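Local structure of AopB (3WXX) at residues N97-K100 with M101-S105; V193-A196 with V197-A201; T206-K209 with A210-A214. The protein is a type III secretion translocator that probably inserts into the host membrane to help form the translocon, and is bound here by its chaperone AcrH. All blocks are in the same frame, centred on the assembly; numbering follows the deposited sequence.

Contact 1 of 3, residues N97-K100 with M101-S105; sequences NQTK and MKEAS
T99 and E103 meet one turn apart on helix 91-113, within a part of the chain predicted to form a coiled coil, and they illustrate how i to i+4 spacing pairs side chains on a single helix. The two lie side by side and point the same way. The methyl group of T99 takes up the contact: chi1 of -69° sets OG1 beside the backbone N and leaves CG2 anti to it, and T99 CG2 comes 3.2 Å from OE2 of E103. The hydroxyl OG1 is turned back instead, making a weak hydrogen bond to the carbonyl of D95, so this is an approach of methyl to carboxylate, with no side-chain hydrogen bond between the two residues. Their backbones are joined directly, E103 N giving a hydrogen bond of 2.6 Å to T99 O. A104 N also bonds to K100 O, at 2.9 Å. K102 keeps to its own helix through a salt bridge with E106.

A second feature of the same turn is the carbonyl of M101, a selenomethionine. M101 O accepts from both S105 N and S105 OG, which arrive from opposite faces of its plane, and the hydroxyl bond measures 2.9 Å between S105 OG and M101 O. Toward the preceding turn, M101 CG lies 3.4 Å from N97 O.

The helix has two neighbours here, and M101 touches both: I135 and A143 of helix 126-151, and Y58 of the AcrH chain. S105 packs on I135 and L136 of helix 126-151, while AcrH takes polar ends from the preceding turn: N97 ND2 bonds to G12 O, Q98 NE2 to D11 O and K100 NZ to Y58 O of the AcrH chain.

Contact 2 of 3, residues V193-A196 with V197-A201; sequences VSIA and VTFGA
I195 and F199 cross each other at an angle where helix 179-198 comes to its end, the branched aliphatic chain meeting the CD2 and CE2 atoms of the phenyl ring. Two methyl groups of I195 do the touching: CG2 lies 4.0 Å from F199 CD2, and CD1 is 4.1 Å from both CD2 and CE2 of that ring. The carbonyl oxygen I195 O sits at the ring's edge, near its plane. Over one face of the ring, toward its rim, comes the methyl CG2 of the adjacent T198.

The backbone changes course at this point. F199 N still closes a helical bond of 2.7 Å to I195 O, yet F199 is the first residue to leave helical angles (phi -127°). The turn that follows carries G200 O to within 3.4 Å of A196 CA, a CH...O contact. Packing around the corner is with the chain of AcrH, where T198 lies on L15 and F199 on L9, while I195 reaches A144 and M148 of helix 126-151.

T198 has its hydroxyl anti to the carbonyl carbon (chi1 -45°), from where OG1 donates to S194 O at 2.8 Å, above the plane of that carbonyl. T198 N reaches the same oxygen from the other face. In a segment predicted to be transmembrane, the threonine hydroxyl is thus satisfied by the helix backbone itself, and the remaining contacts between side chains are apolar.

Contact 3 of 3, residues T206-K209 with A210-A214; sequences TAMK and AVKFA
M208 and K212 are brought together by a chain bent at chi2 and chi3: CG of the selenomethionine M208 stands anti to the backbone N (chi1 -176°), and the bend at chi2 (73°) then swings the terminal methyl along the helix toward the next turn. The two side chains cross, with M208 CE 3.7 Å from K212 CD. The same CE also lies 4.2 Å from V211 CB, so one methyl touches two neighbours.

A second pairing uses the aliphatic part of K209. K209 CG lies over one face of the F213 ring, 4.4 Å from F213 CE2, a loose apolar contact on the exposed side of the helix. Crystal neighbours touch M208, K209, K212 and F213, and lattice packing may have influenced these conformers.

All of this is set on helix 201-217, the last helix of the chain, whose regular i to i+4 bonding fixes the spacing. F213 N bonds to K209 O at 2.9 Å, and A210 N to T206 O at 2.7 Å. A207, A210 and V211 are buried: A207 and A210 pack on V141 and A138 of helix 126-151, and V211 on I188 of helix 179-198, which M208 also touches through I192. A214, buried too, packs on M130 of helix 126-151. At the start of 206-209, T206 OG1 hydrogen-bonds with S202 O and with E6 OE2 of the AcrH chain.

How the contacts relate
The three contacts come in series along the chain, on helices 91-113, 179-198 and 201-217. Contacts 2 and 3 are the closer pair, with centres about 14 Å apart and nearest atoms about 5 Å apart, since their helices follow one another across a short turn. Contact 1 lies about 23 Å from contact 2 and 18 Å from contact 3, measured between centres. None touches another, yet side chains of all three pack on helix 126-151, and each also reaches the chain of AcrH. Together they sample an all-helical bundle in which predicted membrane segments are packed against other helices, consistent with a translocator kept soluble by its chaperone.

Contact 1 of 3, residues N97-K100 with M101-S105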
loop_
_atom_site.group_PDB
_atom_site.type_symbol
_atom_site.label_atom_id
_atom_site.label_comp_id
_atom_site.label_asym_id
_atom_site.label_seq_id
_atom_site.Cartn_x
_atom_site.Cartn_y
_atom_site.Cartn_z
ATOM N N ASN B 97 0.064 1.795 -15.139
ATOM C CA ASN B 97 0.374 2.389 -13.873
ATOM C C ASN B 97 0.137 3.872 -13.893
ATOM O O ASN B 97 -0.406 4.434 -12.913
ATOM C CB ASN B 97 1.829 2.035 -13.481
ATOM C CG ASN B 97 2.030 0.543 -13.306
ATOM O OD1 ASN B 97 1.058 -0.241 -13.325
ATOM N ND2 ASN B 97 3.268 0.132 -13.193
ATOM N N GLN B 98 0.569 4.545 -14.959
ATOM C CA GLN B 98 0.250 5.988 -15.075
ATOM C C GLN B 98 -1.267 6.199 -15.002
ATOM O O GLN B 98 -1.724 7.056 -14.269
ATOM C CB GLN B 98 0.822 6.596 -16.340
ATOM C CG GLN B 98 2.311 6.858 -16.246
ATOM C CD GLN B 98 2.993 7.112 -17.597
ATOM O OE1 GLN B 98 2.334 7.436 -18.594
ATOM N NE2 GLN B 98 4.330 6.986 -17.624
ATOM N N THR B 99 -2.034 5.346 -15.678
ATOM C CA THR B 99 -3.487 5.480 -15.708
ATOM C C THR B 99 -4.112 5.303 -14.329
ATOM O O THR B 99 -5.033 6.071 -13.926
ATOM C CB THR B 99 -4.121 4.529 -16.769
ATOM O OG1 THR B 99 -3.757 4.990 -18.087
ATOM C CG2 THR B 99 -5.641 4.485 -16.675
ATOM N N LYS B 100 -3.640 4.286 -13.608
ATOM C CA LYS B 100 -4.061 4.054 -12.206
ATOM C C LYS B 100 -3.867 5.311 -11.375
ATOM O O LYS B 100 -4.720 5.670 -10.551
ATOM C CB LYS B 100 -3.263 2.905 -11.597
ATOM C CG LYS B 100 -3.658 1.525 -12.126
ATOM C CD LYS B 100 -2.706 0.462 -11.616
ATOM C CE LYS B 100 -3.043 -0.901 -12.176
ATOM N NZ LYS B 100 -1.807 -1.739 -12.131
HETATM N N MSE B 101 -2.734 5.983 -11.557
HETATM C CA MSE B 101 -2.456 7.158 -10.742
HETATM C C MSE B 101 -3.336 8.287 -11.185
HETATM O O MSE B 101 -3.825 9.062 -10.362
HETATM C CB MSE B 101 -0.988 7.510 -10.826
HETATM C CG MSE B 101 -0.159 6.444 -10.134
HETATM SE SE MSE B 101 1.734 7.007 -10.103
HETATM C CE MSE B 101 1.484 7.465 -8.241
ATOM N N LYS B 102 -3.554 8.371 -12.489
ATOM C CA LYS B 102 -4.443 9.375 -13.042
ATOM C C LYS B 102 -5.873 9.171 -12.517
ATOM O O LYS B 102 -6.468 10.078 -11.923
ATOM C CB LYS B 102 -4.402 9.327 -14.570
ATOM C CG LYS B 102 -5.321 10.346 -15.237
ATOM C CD LYS B 102 -5.313 10.246 -16.754
ATOM C CE LYS B 102 -6.526 10.968 -17.413
ATOM N NZ LYS B 102 -7.756 10.117 -17.398
ATOM N N GLU B 103 -6.385 7.958 -12.679
ATOM C CA GLU B 103 -7.722 7.626 -12.210
ATOM C C GLU B 103 -7.883 7.790 -10.689
ATOM O O GLU B 103 -8.926 8.216 -10.203
ATOM C CB GLU B 103 -8.131 6.235 -12.741
ATOM C CG GLU B 103 -8.666 6.336 -14.181
ATOM C CD GLU B 103 -8.693 5.053 -14.995
ATOM O OE1 GLU B 103 -8.642 3.938 -14.443
ATOM O OE2 GLU B 103 -8.757 5.162 -16.236
ATOM N N ALA B 104 -6.822 7.519 -9.930
ATOM C CA ALA B 104 -6.857 7.708 -8.480
ATOM C C ALA B 104 -6.891 9.195 -8.107
ATOM O O ALA B 104 -7.637 9.610 -7.230
ATOM C CB ALA B 104 -5.661 7.032 -7.835
ATOM N N SER B 105 -6.041 9.974 -8.759
ATOM C CA SER B 105 -6.023 11.385 -8.540
ATOM C C SER B 105 -7.394 11.971 -8.834
ATOM O O SER B 105 -7.969 12.638 -7.962
ATOM C CB SER B 105 -4.973 12.018 -9.421
ATOM O OG SER B 105 -3.707 11.571 -9.014
#

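Contact 2 of 3, residues V193-A196 with V197-A201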
loop_
_atom_site.group_PDB
_atom_site.type_symbol
_atom_site.label_atom_id
_atom_site.label_comp_id
_atom_site.label_asym_id
_atom_site.label_seq_id
_atom_site.Cartn_x
_atom_site.Cartn_y
_atom_site.Cartn_z
ATOM N N VAL B 193 14.608 6.242 3.628
ATOM C CA VAL B 193 15.930 5.668 3.554
ATOM C C VAL B 193 15.873 4.540 2.537
ATOM O O VAL B 193 16.673 4.493 1.594
ATOM C CB VAL B 193 16.405 5.160 4.929
ATOM C CG1 VAL B 193 17.734 4.442 4.802
ATOM C CG2 VAL B 193 16.530 6.314 5.915
ATOM N N SER B 194 14.919 3.631 2.736
ATOM C CA SER B 194 14.756 2.489 1.829
ATOM C C SER B 194 14.707 2.969 0.383
ATOM O O SER B 194 15.300 2.328 -0.478
ATOM C CB SER B 194 13.495 1.687 2.166
ATOM O OG SER B 194 13.127 1.858 3.536
ATOM N N ILE B 195 13.987 4.073 0.101
ATOM C CA ILE B 195 13.937 4.597 -1.282
ATOM C C ILE B 195 15.335 5.013 -1.690
ATOM O O ILE B 195 15.810 4.634 -2.757
ATOM C CB ILE B 195 12.991 5.809 -1.479
ATOM C CG1 ILE B 195 11.511 5.473 -1.231
ATOM C CG2 ILE B 195 13.101 6.354 -2.893
ATOM C CD1 ILE B 195 10.887 4.548 -2.252
ATOM N N ALA B 196 16.004 5.753 -0.802
ATOM C CA ALA B 196 17.353 6.239 -1.065
ATOM C C ALA B 196 18.218 5.089 -1.490
ATOM O O ALA B 196 18.853 5.136 -2.539
ATOM C CB ALA B 196 17.941 6.896 0.159
ATOM N N VAL B 197 18.187 4.024 -0.695
ATOM C CA VAL B 197 18.941 2.793 -0.997
ATOM C C VAL B 197 18.557 2.173 -2.343
ATOM O O VAL B 197 19.411 1.956 -3.182
ATOM C CB VAL B 197 18.737 1.731 0.110
ATOM C CG1 VAL B 197 19.178 0.351 -0.365
ATOM C CG2 VAL B 197 19.474 2.145 1.386
ATOM N N THR B 198 17.271 1.878 -2.519
ATOM C CA THR B 198 16.795 1.114 -3.671
ATOM C C THR B 198 16.883 1.893 -4.992
ATOM O O THR B 198 17.110 1.310 -6.032
ATOM C CB THR B 198 15.304 0.691 -3.510
ATOM O OG1 THR B 198 15.022 0.178 -2.191
ATOM C CG2 THR B 198 14.941 -0.337 -4.558
ATOM N N PHE B 199 16.603 3.194 -4.958
ATOM C CA PHE B 199 16.520 4.008 -6.173
ATOM C C PHE B 199 17.449 5.188 -5.943
ATOM O O PHE B 199 18.227 5.175 -4.978
ATOM C CB PHE B 199 15.083 4.472 -6.417
ATOM C CG PHE B 199 14.064 3.363 -6.363
ATOM C CD1 PHE B 199 13.770 2.611 -7.490
ATOM C CD2 PHE B 199 13.378 3.073 -5.183
ATOM C CE1 PHE B 199 12.845 1.574 -7.436
ATOM C CE2 PHE B 199 12.451 2.037 -5.129
ATOM C CZ PHE B 199 12.188 1.281 -6.251
ATOM N N GLY B 200 17.399 6.210 -6.792
ATOM C CA GLY B 200 18.159 7.449 -6.502
ATOM C C GLY B 200 18.147 7.940 -5.041
ATOM O O GLY B 200 17.383 7.448 -4.200
ATOM N N ALA B 201 19.034 8.868 -4.702
ATOM C CA ALA B 201 18.859 9.629 -3.463
ATOM C C ALA B 201 18.153 10.929 -3.778
ATOM O O ALA B 201 17.615 11.583 -2.891
ATOM C CB ALA B 201 20.168 9.892 -2.762
#

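Contact 3 of 3, residues T206-K209 with A210-A214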
loop_
_atom_site.group_PDB
_atom_site.type_symbol
_atom_site.label_atom_id
_atom_site.label_comp_id
_atom_site.label_asym_id
_atom_site.label_seq_id
_atom_site.Cartn_x
_atom_site.Cartn_y
_atom_site.Cartn_z
ATOM N N THR B 206 12.946 13.714 -3.313
ATOM C CA THR B 206 11.611 13.968 -3.871
ATOM C C THR B 206 10.529 13.302 -3.031
ATOM O O THR B 206 9.461 13.877 -2.792
ATOM C CB THR B 206 11.510 13.423 -5.305
ATOM O OG1 THR B 206 12.420 14.122 -6.141
ATOM C CG2 THR B 206 10.130 13.623 -5.898
ATOM N N ALA B 207 10.795 12.066 -2.618
ATOM C CA ALA B 207 9.853 11.329 -1.804
ATOM C C ALA B 207 9.617 12.073 -0.493
ATOM O O ALA B 207 8.476 12.154 -0.009
ATOM C CB ALA B 207 10.352 9.909 -1.567
HETATM N N MSE B 208 10.681 12.647 0.055
HETATM C CA MSE B 208 10.574 13.438 1.289
HETATM C C MSE B 208 9.740 14.684 1.047
HETATM O O MSE B 208 8.826 14.988 1.782
HETATM C CB MSE B 208 11.972 13.768 1.830
HETATM C CG MSE B 208 11.943 14.513 3.163
HETATM SE SE MSE B 208 11.410 13.286 4.594
HETATM C CE MSE B 208 9.564 13.871 5.017
ATOM N N LYS B 209 10.039 15.395 -0.001
ATOM C CA LYS B 209 9.228 16.513 -0.382
ATOM C C LYS B 209 7.748 16.108 -0.561
ATOM O O LYS B 209 6.863 16.755 -0.011
ATOM C CB LYS B 209 9.828 17.076 -1.645
ATOM C CG LYS B 209 9.151 18.278 -2.239
ATOM C CD LYS B 209 9.549 18.378 -3.750
ATOM C CE LYS B 209 8.679 17.474 -4.646
ATOM N NZ LYS B 209 9.130 17.485 -6.069
ATOM N N ALA B 210 7.499 15.005 -1.258
ATOM C CA ALA B 210 6.164 14.535 -1.476
ATOM C C ALA B 210 5.452 14.340 -0.173
ATOM O O ALA B 210 4.311 14.811 -0.002
ATOM C CB ALA B 210 6.169 13.223 -2.234
ATOM N N VAL B 211 6.073 13.587 0.720
ATOM C CA VAL B 211 5.450 13.305 2.026
ATOM C C VAL B 211 5.212 14.581 2.817
ATOM O O VAL B 211 4.155 14.759 3.410
ATOM C CB VAL B 211 6.310 12.367 2.881
ATOM C CG1 VAL B 211 5.737 12.270 4.295
ATOM C CG2 VAL B 211 6.357 10.972 2.252
ATOM N N LYS B 212 6.183 15.491 2.760
ATOM C CA LYS B 212 6.096 16.797 3.395
ATOM C C LYS B 212 4.833 17.533 2.976
ATOM O O LYS B 212 4.035 17.931 3.794
ATOM C CB LYS B 212 7.276 17.648 2.943
ATOM C CG LYS B 212 7.970 18.398 4.039
ATOM C CD LYS B 212 9.035 17.540 4.699
ATOM C CE LYS B 212 9.643 18.145 5.978
ATOM N NZ LYS B 212 9.120 19.482 6.430
ATOM N N PHE B 213 4.654 17.691 1.672
ATOM C CA PHE B 213 3.583 18.495 1.154
ATOM C C PHE B 213 2.250 17.784 1.209
ATOM O O PHE B 213 1.233 18.426 1.362
ATOM C CB PHE B 213 3.920 18.949 -0.267
ATOM C CG PHE B 213 5.006 20.007 -0.328
ATOM C CD1 PHE B 213 5.759 20.359 0.818
ATOM C CD2 PHE B 213 5.298 20.644 -1.539
ATOM C CE1 PHE B 213 6.752 21.323 0.746
ATOM C CE2 PHE B 213 6.286 21.612 -1.615
ATOM C CZ PHE B 213 7.015 21.950 -0.473
ATOM N N ALA B 214 2.227 16.465 1.086
ATOM C CA ALA B 214 0.986 15.703 1.281
ATOM C C ALA B 214 0.518 15.846 2.717
ATOM O O ALA B 214 -0.672 15.923 3.027
ATOM C CB ALA B 214 1.231 14.262 0.986
#